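Local coordinates for putative uncharacterized protein (Neurospora crassa, PDB 3EUT), which probably transfers acyl groups as a type III pentaketide synthase of the chalcone and stilbene synthase family, and here binds icosanoic acid, at residues 17-22 against 42-47; 51-56 against 176-181. All blocks are in the same frame, centred on the assembly; numbering follows the deposited sequence.

Contact 1 closes before contact 2 opens along the chain, and they lie about 13 Å apart, centre to centre, on the same side of the chain's centre. The little antiparallel sheet of strands 15-17 and 51-53 joins them: L17 of contact 1 pairs with R51 of contact 2, L17 N probably hydrogen-bonded to R51 O at 2.7 Å. L17 CD1 also packs on S53 CB at 3.6 Å. Contact 1 ties the start of helix 20-29 to the loop after helix 34-42. Contact 2 sets strand 51-53 against the loop between strand 168-175 and helix 181-191. Both touch the icosanoic acid, so together they help enclose its alkyl chain.

Contact 1. Residues 17-22 against 42-47; sequences LGPDAI and INRYTG. With DCR (icosanoic acid), chain E.
P19 lies over one face of the R44 guanidinium. P19 CB sits 3.9 Å above the plane, over its centre, and P19 CG is 3.6 Å from R44 NH1. The two side chains cross at about a right angle. The arginine chain is extended from CG to NE and reaches along the surface to the proline. R44 NH2 lies 3.7 Å from D20 CB. The charge is taken up elsewhere: R44 NH2 forms a salt bridge with D23, one turn further along helix 20-29. This salt bridge would help to hold the guanidinium beside the proline.

N43 is buried beneath this layer. Its CG stands anti to the backbone N (chi1 -174°), which carries the amide toward the start of the helix. There N43 ND2 comes within 3.0 Å of P19 O and 3.6 Å of I22 CG1. The amide and the isoleucine cross obliquely. The contact thus packs the first turn of helix 20-29 on the type I beta turn from I42 to Y45, which follows helix 34-42 in the thiolase-like fold. A21 N is hydrogen-bonded to G18 O.

I22 has two neighbours. Its CG1 meets the asparagine amide, while I22 CD1 lies 3.5 Å from C14 of the icosanoic acid. L17 CD1 approaches the adjoining C15, also at 3.5 Å; C14 and C15 lie in the half of the alkyl chain away from the carboxylate.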
ATOM      1  N   LEU A  17      -5.905  22.478  18.677  1.00 30.47           N
ATOM      2  CA  LEU A  17      -5.609  23.807  18.157  1.00 30.28           C
ATOM      3  C   LEU A  17      -6.807  24.547  17.565  1.00 30.21           C
ATOM      4  O   LEU A  17      -7.523  24.009  16.716  1.00 30.02           O
ATOM      5  CB  LEU A  17      -4.512  23.713  17.087  1.00 29.96           C
ATOM      6  CG  LEU A  17      -3.242  22.948  17.463  1.00 29.90           C
ATOM      7  CD1 LEU A  17      -2.320  22.952  16.279  1.00 29.13           C
ATOM      8  CD2 LEU A  17      -2.562  23.565  18.682  1.00 32.50           C
ATOM      9  N   GLY A  18      -6.998  25.796  17.988  1.00 29.95           N
ATOM     10  CA  GLY A  18      -8.024  26.654  17.393  1.00 30.22           C
ATOM     11  C   GLY A  18      -7.540  27.205  16.063  1.00 30.69           C
ATOM     12  O   GLY A  18      -6.397  26.972  15.685  1.00 30.68           O
ATOM     13  N   PRO A  19      -8.401  27.942  15.340  1.00 31.68           N
ATOM     14  CA  PRO A  19      -8.044  28.493  14.020  1.00 32.37           C
ATOM     15  C   PRO A  19      -6.855  29.462  14.013  1.00 33.33           C
ATOM     16  O   PRO A  19      -6.193  29.604  12.985  1.00 33.96           O
ATOM     17  CB  PRO A  19      -9.318  29.235  13.585  1.00 32.72           C
ATOM     18  CG  PRO A  19     -10.090  29.456  14.822  1.00 32.16           C
ATOM     19  CD  PRO A  19      -9.781  28.288  15.718  1.00 31.71           C
ATOM     20  N   ASP A  20      -6.582  30.115  15.138  1.00 33.96           N
ATOM     21  CA  ASP A  20      -5.479  31.071  15.209  1.00 34.89           C
ATOM     22  C   ASP A  20      -4.083  30.434  15.103  1.00 34.80           C
ATOM     23  O   ASP A  20      -3.097  31.153  14.905  1.00 34.90           O
ATOM     24  CB  ASP A  20      -5.593  31.975  16.448  1.00 35.38           C
ATOM     25  CG  ASP A  20      -5.236  31.262  17.744  1.00 37.99           C
ATOM     26  OD1 ASP A  20      -5.445  30.031  17.858  1.00 40.58           O
ATOM     27  OD2 ASP A  20      -4.750  31.954  18.670  1.00 41.03           O
ATOM     28  N   ALA A  21      -3.999  29.104  15.223  1.00 33.83           N
ATOM     29  CA  ALA A  21      -2.722  28.398  15.050  1.00 33.80           C
ATOM     30  C   ALA A  21      -2.136  28.640  13.661  1.00 33.39           C
ATOM     31  O   ALA A  21      -0.932  28.853  13.523  1.00 33.42           O
ATOM     32  CB  ALA A  21      -2.871  26.894  15.323  1.00 33.55           C
ATOM     33  N   ILE A  22      -2.995  28.613  12.646  1.00 33.42           N
ATOM     34  CA  ILE A  22      -2.612  28.930  11.269  1.00 33.97           C
ATOM     35  C   ILE A  22      -2.222  30.401  11.103  1.00 34.19           C
ATOM     36  O   ILE A  22      -1.255  30.706  10.405  1.00 33.89           O
ATOM     37  CB  ILE A  22      -3.768  28.639  10.277  1.00 34.21           C
ATOM     38  CG1 ILE A  22      -4.167  27.159  10.298  1.00 34.80           C
ATOM     39  CG2 ILE A  22      -3.418  29.109   8.852  1.00 34.95           C
ATOM     40  CD1 ILE A  22      -3.079  26.245   9.881  1.00 33.54           C
ATOM     41  N   ILE A  42     -11.217  31.451   4.996  1.00 30.71           N
ATOM     42  CA  ILE A  42     -11.817  30.112   4.827  1.00 31.10           C
ATOM     43  C   ILE A  42     -11.577  29.195   6.034  1.00 30.89           C
ATOM     44  O   ILE A  42     -12.460  28.419   6.417  1.00 31.38           O
ATOM     45  CB  ILE A  42     -11.350  29.446   3.491  1.00 31.32           C
ATOM     46  CG1 ILE A  42     -12.040  30.120   2.303  1.00 31.69           C
ATOM     47  CG2 ILE A  42     -11.650  27.944   3.468  1.00 31.26           C
ATOM     48  CD1 ILE A  42     -11.251  30.030   1.004  1.00 34.00           C
ATOM     49  N   ASN A  43     -10.396  29.314   6.638  1.00 30.48           N
ATOM     50  CA  ASN A  43     -10.028  28.573   7.845  1.00 30.60           C
ATOM     51  C   ASN A  43     -11.020  28.788   9.000  1.00 30.50           C
ATOM     52  O   ASN A  43     -11.145  27.953   9.903  1.00 30.20           O
ATOM     53  CB  ASN A  43      -8.604  28.955   8.284  1.00 30.32           C
ATOM     54  CG  ASN A  43      -8.095  28.109   9.452  1.00 30.64           C
ATOM     55  OD1 ASN A  43      -8.302  26.897   9.491  1.00 28.42           O
ATOM     56  ND2 ASN A  43      -7.413  28.752  10.402  1.00 29.99           N
ATOM     57  N   ARG A  44     -11.730  29.907   8.956  1.00 30.49           N
ATOM     58  CA  ARG A  44     -12.711  30.216   9.986  1.00 30.92           C
ATOM     59  C   ARG A  44     -14.160  29.953   9.566  1.00 31.19           C
ATOM     60  O   ARG A  44     -15.092  30.222  10.339  1.00 31.76           O
ATOM     61  CB  ARG A  44     -12.493  31.660  10.467  1.00 31.37           C
ATOM     62  CG  ARG A  44     -11.190  31.767  11.260  1.00 30.97           C
ATOM     63  CD  ARG A  44     -10.823  33.183  11.578  1.00 33.15           C
ATOM     64  NE  ARG A  44      -9.574  33.246  12.326  1.00 31.65           N
ATOM     65  CZ  ARG A  44      -9.476  33.148  13.648  1.00 32.47           C
ATOM     66  NH1 ARG A  44     -10.557  32.983  14.413  1.00 28.30           N
ATOM     67  NH2 ARG A  44      -8.285  33.227  14.209  1.00 32.33           N
ATOM     68  N   TYR A  45     -14.356  29.441   8.349  1.00 31.09           N
ATOM     69  CA  TYR A  45     -15.703  29.129   7.843  1.00 31.44           C
ATOM     70  C   TYR A  45     -16.021  27.628   7.767  1.00 30.11           C
ATOM     71  O   TYR A  45     -17.068  27.247   7.231  1.00 29.82           O
ATOM     72  CB  TYR A  45     -15.945  29.687   6.424  1.00 33.56           C
ATOM     73  CG  TYR A  45     -15.478  31.089   6.078  1.00 36.49           C
ATOM     74  CD1 TYR A  45     -15.570  32.148   6.989  1.00 39.02           C
ATOM     75  CD2 TYR A  45     -14.999  31.365   4.787  1.00 39.32           C
ATOM     76  CE1 TYR A  45     -15.146  33.447   6.636  1.00 40.04           C
ATOM     77  CE2 TYR A  45     -14.576  32.643   4.426  1.00 39.75           C
ATOM     78  CZ  TYR A  45     -14.659  33.686   5.352  1.00 39.32           C
ATOM     79  OH  TYR A  45     -14.253  34.963   4.974  1.00 38.82           O
ATOM     80  N   THR A  46     -15.136  26.776   8.275  1.00 28.89           N
ATOM     81  CA  THR A  46     -15.293  25.331   8.123  1.00 28.55           C
ATOM     82  C   THR A  46     -16.332  24.719   9.053  1.00 28.47           C
ATOM     83  O   THR A  46     -16.934  23.691   8.726  1.00 28.97           O
ATOM     84  CB  THR A  46     -13.973  24.606   8.386  1.00 28.52           C
ATOM     85  OG1 THR A  46     -13.505  24.973   9.691  1.00 29.84           O
ATOM     86  CG2 THR A  46     -12.929  24.970   7.306  1.00 26.91           C
ATOM     87  N   GLY A  47     -16.532  25.331  10.214  1.00 28.00           N
ATOM     88  CA  GLY A  47     -17.337  24.721  11.266  1.00 27.95           C
ATOM     89  C   GLY A  47     -16.531  23.784  12.158  1.00 28.11           C
ATOM     90  O   GLY A  47     -17.098  23.118  13.018  1.00 28.21           O
TER
HETATM   91  O1  DCR E   1      -5.957  14.454  -0.378  1.00 59.49           O
HETATM   92  C1  DCR E   1      -5.933  13.887   0.748  1.00 58.98           C
HETATM   93  O2  DCR E   1      -6.126  12.658   0.899  1.00 58.61           O
HETATM   94  C2  DCR E   1      -5.680  14.741   1.974  1.00 57.46           C
HETATM   95  C3  DCR E   1      -4.640  14.144   2.926  1.00 55.65           C
HETATM   96  C4  DCR E   1      -4.242  15.088   4.071  1.00 54.36           C
HETATM   97  C5  DCR E   1      -3.828  16.479   3.594  1.00 52.55           C
HETATM   98  C6  DCR E   1      -2.896  17.216   4.556  1.00 51.26           C
HETATM   99  C7  DCR E   1      -2.921  18.724   4.299  1.00 50.42           C
HETATM  100  C8  DCR E   1      -2.065  19.542   5.264  1.00 48.96           C
HETATM  101  C9  DCR E   1      -2.954  20.230   6.295  1.00 48.09           C
HETATM  102  C10 DCR E   1      -2.176  21.080   7.292  1.00 46.83           C
HETATM  103  C11 DCR E   1      -3.005  21.281   8.556  1.00 45.53           C
HETATM  104  C12 DCR E   1      -2.703  22.615   9.222  1.00 45.27           C
HETATM  105  C13 DCR E   1      -1.887  22.426  10.489  1.00 45.00           C
HETATM  106  C14 DCR E   1      -2.305  23.335  11.643  1.00 44.69           C
HETATM  107  C15 DCR E   1      -1.472  22.991  12.873  1.00 44.66           C
HETATM  108  C16 DCR E   1      -0.394  24.017  13.223  1.00 44.37           C
HETATM  109  C17 DCR E   1       1.015  23.418  13.252  1.00 44.94           C
HETATM  110  C18 DCR E   1       1.205  22.259  14.224  1.00 42.49           C
HETATM  111  C19 DCR E   1       2.687  21.954  14.370  1.00 42.59           C
HETATM  112  C20 DCR E   1       2.985  20.476  14.286  1.00 43.67           C

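Contact 2. Residues 51-56 against 176-181; sequences RSSIGN and VSTTMV. With DCR (icosanoic acid), chain E.
At S53 chi1 is 175°, which turns OG away from the backbone N, and T178 OG1 lies between its own backbone N and carbonyl carbon (chi1 61°). These torsions bring the two hydroxyls to 2.8 Å, S53 OG to T178 OG1. G55 O, 3.0 Å from S53 OG, is another possible acceptor. D203 OD2 is hydrogen-bonded to both T178 OG1 and I54 N.

Beside this polar link, I54 CD1 packs 3.5 Å from T179 CG2 and 3.7 Å from V176 CG1. The isoleucine crosses each of them at about a right angle. The end of strand 51-53 and the residue after it are set against the loop that leads from strand 168-175 of the central thiolase-like sheet into helix 181-191, with M180 at the N-cap position.

The icosanoic acid chain runs along this junction. T178 O is 3.4 Å from its C13, and V181 CB is 3.7 Å from the same carbon. S177 CB touches C6 nearer the carboxylate. The R51 guanidinium turns one face to C14, its NH1 and NH2 being hydrogen-bonded to the carbonyls of F201 and I198.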
ATOM      1  N   ARG A  51      -8.727  21.455  16.195  1.00 27.95           N
ATOM      2  CA  ARG A  51      -8.104  20.340  15.493  1.00 27.30           C
ATOM      3  C   ARG A  51      -7.015  19.658  16.304  1.00 26.82           C
ATOM      4  O   ARG A  51      -6.245  20.313  17.023  1.00 25.95           O
ATOM      5  CB  ARG A  51      -7.541  20.800  14.147  1.00 27.44           C
ATOM      6  CG  ARG A  51      -8.626  20.996  13.123  1.00 30.00           C
ATOM      7  CD  ARG A  51      -8.048  21.216  11.754  1.00 32.91           C
ATOM      8  NE  ARG A  51      -7.629  22.597  11.571  1.00 34.61           N
ATOM      9  CZ  ARG A  51      -6.833  23.014  10.592  1.00 35.44           C
ATOM     10  NH1 ARG A  51      -6.362  22.150   9.701  1.00 33.45           N
ATOM     11  NH2 ARG A  51      -6.520  24.306  10.498  1.00 36.11           N
ATOM     12  N   SER A  52      -6.943  18.340  16.154  1.00 26.28           N
ATOM     13  CA  SER A  52      -5.931  17.519  16.815  1.00 26.91           C
ATOM     14  C   SER A  52      -4.582  17.611  16.113  1.00 26.60           C
ATOM     15  O   SER A  52      -4.486  17.466  14.885  1.00 26.67           O
ATOM     16  CB  SER A  52      -6.394  16.065  16.857  1.00 27.10           C
ATOM     17  OG  SER A  52      -7.376  15.926  17.863  1.00 31.00           O
ATOM     18  N   SER A  53      -3.532  17.850  16.887  1.00 25.66           N
ATOM     19  CA  SER A  53      -2.195  17.912  16.307  1.00 25.78           C
ATOM     20  C   SER A  53      -1.171  17.289  17.240  1.00 25.30           C
ATOM     21  O   SER A  53      -1.320  17.323  18.464  1.00 25.14           O
ATOM     22  CB  SER A  53      -1.809  19.371  16.013  1.00 25.79           C
ATOM     23  OG  SER A  53      -0.480  19.461  15.547  1.00 26.80           O
ATOM     24  N   ILE A  54      -0.126  16.735  16.645  1.00 25.43           N
ATOM     25  CA  ILE A  54       1.025  16.237  17.385  1.00 26.00           C
ATOM     26  C   ILE A  54       1.826  17.374  18.064  1.00 26.38           C
ATOM     27  O   ILE A  54       2.674  17.105  18.906  1.00 26.49           O
ATOM     28  CB  ILE A  54       1.992  15.421  16.477  1.00 25.73           C
ATOM     29  CG1 ILE A  54       2.511  16.300  15.330  1.00 26.72           C
ATOM     30  CG2 ILE A  54       1.319  14.124  15.964  1.00 26.56           C
ATOM     31  CD1 ILE A  54       3.577  15.663  14.506  1.00 28.54           C
ATOM     32  N   GLY A  55       1.571  18.621  17.684  1.00 26.95           N
ATOM     33  CA  GLY A  55       2.277  19.753  18.283  1.00 28.22           C
ATOM     34  C   GLY A  55       1.503  21.052  18.281  1.00 29.18           C
ATOM     35  O   GLY A  55       0.310  21.077  17.965  1.00 29.39           O
ATOM     36  N   ASN A  56       2.182  22.134  18.661  1.00 30.03           N
ATOM     37  CA  ASN A  56       1.623  23.478  18.589  1.00 30.79           C
ATOM     38  C   ASN A  56       2.450  24.386  17.654  1.00 31.55           C
ATOM     39  O   ASN A  56       3.496  23.954  17.142  1.00 31.67           O
ATOM     40  CB  ASN A  56       1.457  24.074  20.004  1.00 31.12           C
ATOM     41  CG  ASN A  56       2.772  24.265  20.738  1.00 32.47           C
ATOM     42  OD1 ASN A  56       3.821  24.557  20.141  1.00 34.19           O
ATOM     43  ND2 ASN A  56       2.719  24.127  22.056  1.00 33.77           N
ATOM     44  N   VAL A 176      -0.800  11.915   9.915  1.00 23.66           N
ATOM     45  CA  VAL A 176      -0.151  13.082  10.492  1.00 24.48           C
ATOM     46  C   VAL A 176      -0.079  14.136   9.389  1.00 24.58           C
ATOM     47  O   VAL A 176       0.874  14.179   8.607  1.00 25.25           O
ATOM     48  CB  VAL A 176       1.253  12.756  11.076  1.00 24.18           C
ATOM     49  CG1 VAL A 176       1.929  14.039  11.620  1.00 25.40           C
ATOM     50  CG2 VAL A 176       1.155  11.728  12.178  1.00 24.41           C
ATOM     51  N   SER A 177      -1.097  14.989   9.341  1.00 24.77           N
ATOM     52  CA  SER A 177      -1.184  16.012   8.312  1.00 25.64           C
ATOM     53  C   SER A 177      -0.740  17.402   8.779  1.00 25.57           C
ATOM     54  O   SER A 177      -0.373  18.233   7.954  1.00 24.82           O
ATOM     55  CB  SER A 177      -2.596  16.073   7.736  1.00 26.09           C
ATOM     56  OG  SER A 177      -3.577  16.043   8.751  1.00 29.35           O
ATOM     57  N   THR A 178      -0.764  17.665  10.081  1.00 25.74           N
ATOM     58  CA  THR A 178      -0.577  19.054  10.534  1.00 26.28           C
ATOM     59  C   THR A 178       0.842  19.586  10.323  1.00 26.52           C
ATOM     60  O   THR A 178       1.037  20.802  10.264  1.00 26.94           O
ATOM     61  CB  THR A 178      -1.016  19.303  11.989  1.00 26.04           C
ATOM     62  OG1 THR A 178      -0.240  18.495  12.879  1.00 27.52           O
ATOM     63  CG2 THR A 178      -2.517  19.041  12.161  1.00 24.62           C
ATOM     64  N   THR A 179       1.806  18.671  10.201  1.00 26.70           N
ATOM     65  CA  THR A 179       3.209  19.000   9.935  1.00 27.29           C
ATOM     66  C   THR A 179       3.446  19.609   8.558  1.00 27.11           C
ATOM     67  O   THR A 179       4.509  20.183   8.312  1.00 27.30           O
ATOM     68  CB  THR A 179       4.125  17.755  10.052  1.00 27.89           C
ATOM     69  OG1 THR A 179       3.543  16.644   9.341  1.00 28.61           O
ATOM     70  CG2 THR A 179       4.312  17.373  11.491  1.00 28.59           C
ATOM     71  N   MET A 180       2.474  19.478   7.657  1.00 27.10           N
ATOM     72  CA  MET A 180       2.633  20.022   6.307  1.00 26.83           C
ATOM     73  C   MET A 180       2.112  21.446   6.197  1.00 26.39           C
ATOM     74  O   MET A 180       1.963  21.980   5.099  1.00 26.41           O
ATOM     75  CB  MET A 180       2.044  19.084   5.239  1.00 27.09           C
ATOM     76  CG  MET A 180       2.942  17.840   4.971  1.00 26.93           C
ATOM     77  SD  MET A 180       2.084  16.582   3.985  1.00 26.97           S
ATOM     78  CE  MET A 180       2.422  15.117   4.969  1.00 28.79           C
ATOM     79  N   VAL A 181       1.874  22.071   7.346  1.00 25.79           N
ATOM     80  CA  VAL A 181       1.364  23.436   7.383  1.00 26.05           C
ATOM     81  C   VAL A 181       2.259  24.429   6.621  1.00 25.91           C
ATOM     82  O   VAL A 181       1.749  25.254   5.875  1.00 26.02           O
ATOM     83  CB  VAL A 181       1.086  23.933   8.836  1.00 25.65           C
ATOM     84  CG1 VAL A 181       2.354  23.955   9.677  1.00 25.66           C
ATOM     85  CG2 VAL A 181       0.397  25.299   8.831  1.00 25.18           C
TER
HETATM   86  O1  DCR E   1      -5.957  14.454  -0.378  1.00 59.49           O
HETATM   87  C1  DCR E   1      -5.933  13.887   0.748  1.00 58.98           C
HETATM   88  O2  DCR E   1      -6.126  12.658   0.899  1.00 58.61           O
HETATM   89  C2  DCR E   1      -5.680  14.741   1.974  1.00 57.46           C
HETATM   90  C3  DCR E   1      -4.640  14.144   2.926  1.00 55.65           C
HETATM   91  C4  DCR E   1      -4.242  15.088   4.071  1.00 54.36           C
HETATM   92  C5  DCR E   1      -3.828  16.479   3.594  1.00 52.55           C
HETATM   93  C6  DCR E   1      -2.896  17.216   4.556  1.00 51.26           C
HETATM   94  C7  DCR E   1      -2.921  18.724   4.299  1.00 50.42           C
HETATM   95  C8  DCR E   1      -2.065  19.542   5.264  1.00 48.96           C
HETATM   96  C9  DCR E   1      -2.954  20.230   6.295  1.00 48.09           C
HETATM   97  C10 DCR E   1      -2.176  21.080   7.292  1.00 46.83           C
HETATM   98  C11 DCR E   1      -3.005  21.281   8.556  1.00 45.53           C
HETATM   99  C12 DCR E   1      -2.703  22.615   9.222  1.00 45.27           C
HETATM  100  C13 DCR E   1      -1.887  22.426  10.489  1.00 45.00           C
HETATM  101  C14 DCR E   1      -2.305  23.335  11.643  1.00 44.69           C
HETATM  102  C15 DCR E   1      -1.472  22.991  12.873  1.00 44.66           C
HETATM  103  C16 DCR E   1      -0.394  24.017  13.223  1.00 44.37           C
HETATM  104  C17 DCR E   1       1.015  23.418  13.252  1.00 44.94           C
HETATM  105  C18 DCR E   1       1.205  22.259  14.224  1.00 42.49           C
HETATM  106  C19 DCR E   1       2.687  21.954  14.370  1.00 42.59           C
HETATM  107  C20 DCR E   1       2.985  20.476  14.286  1.00 43.67           C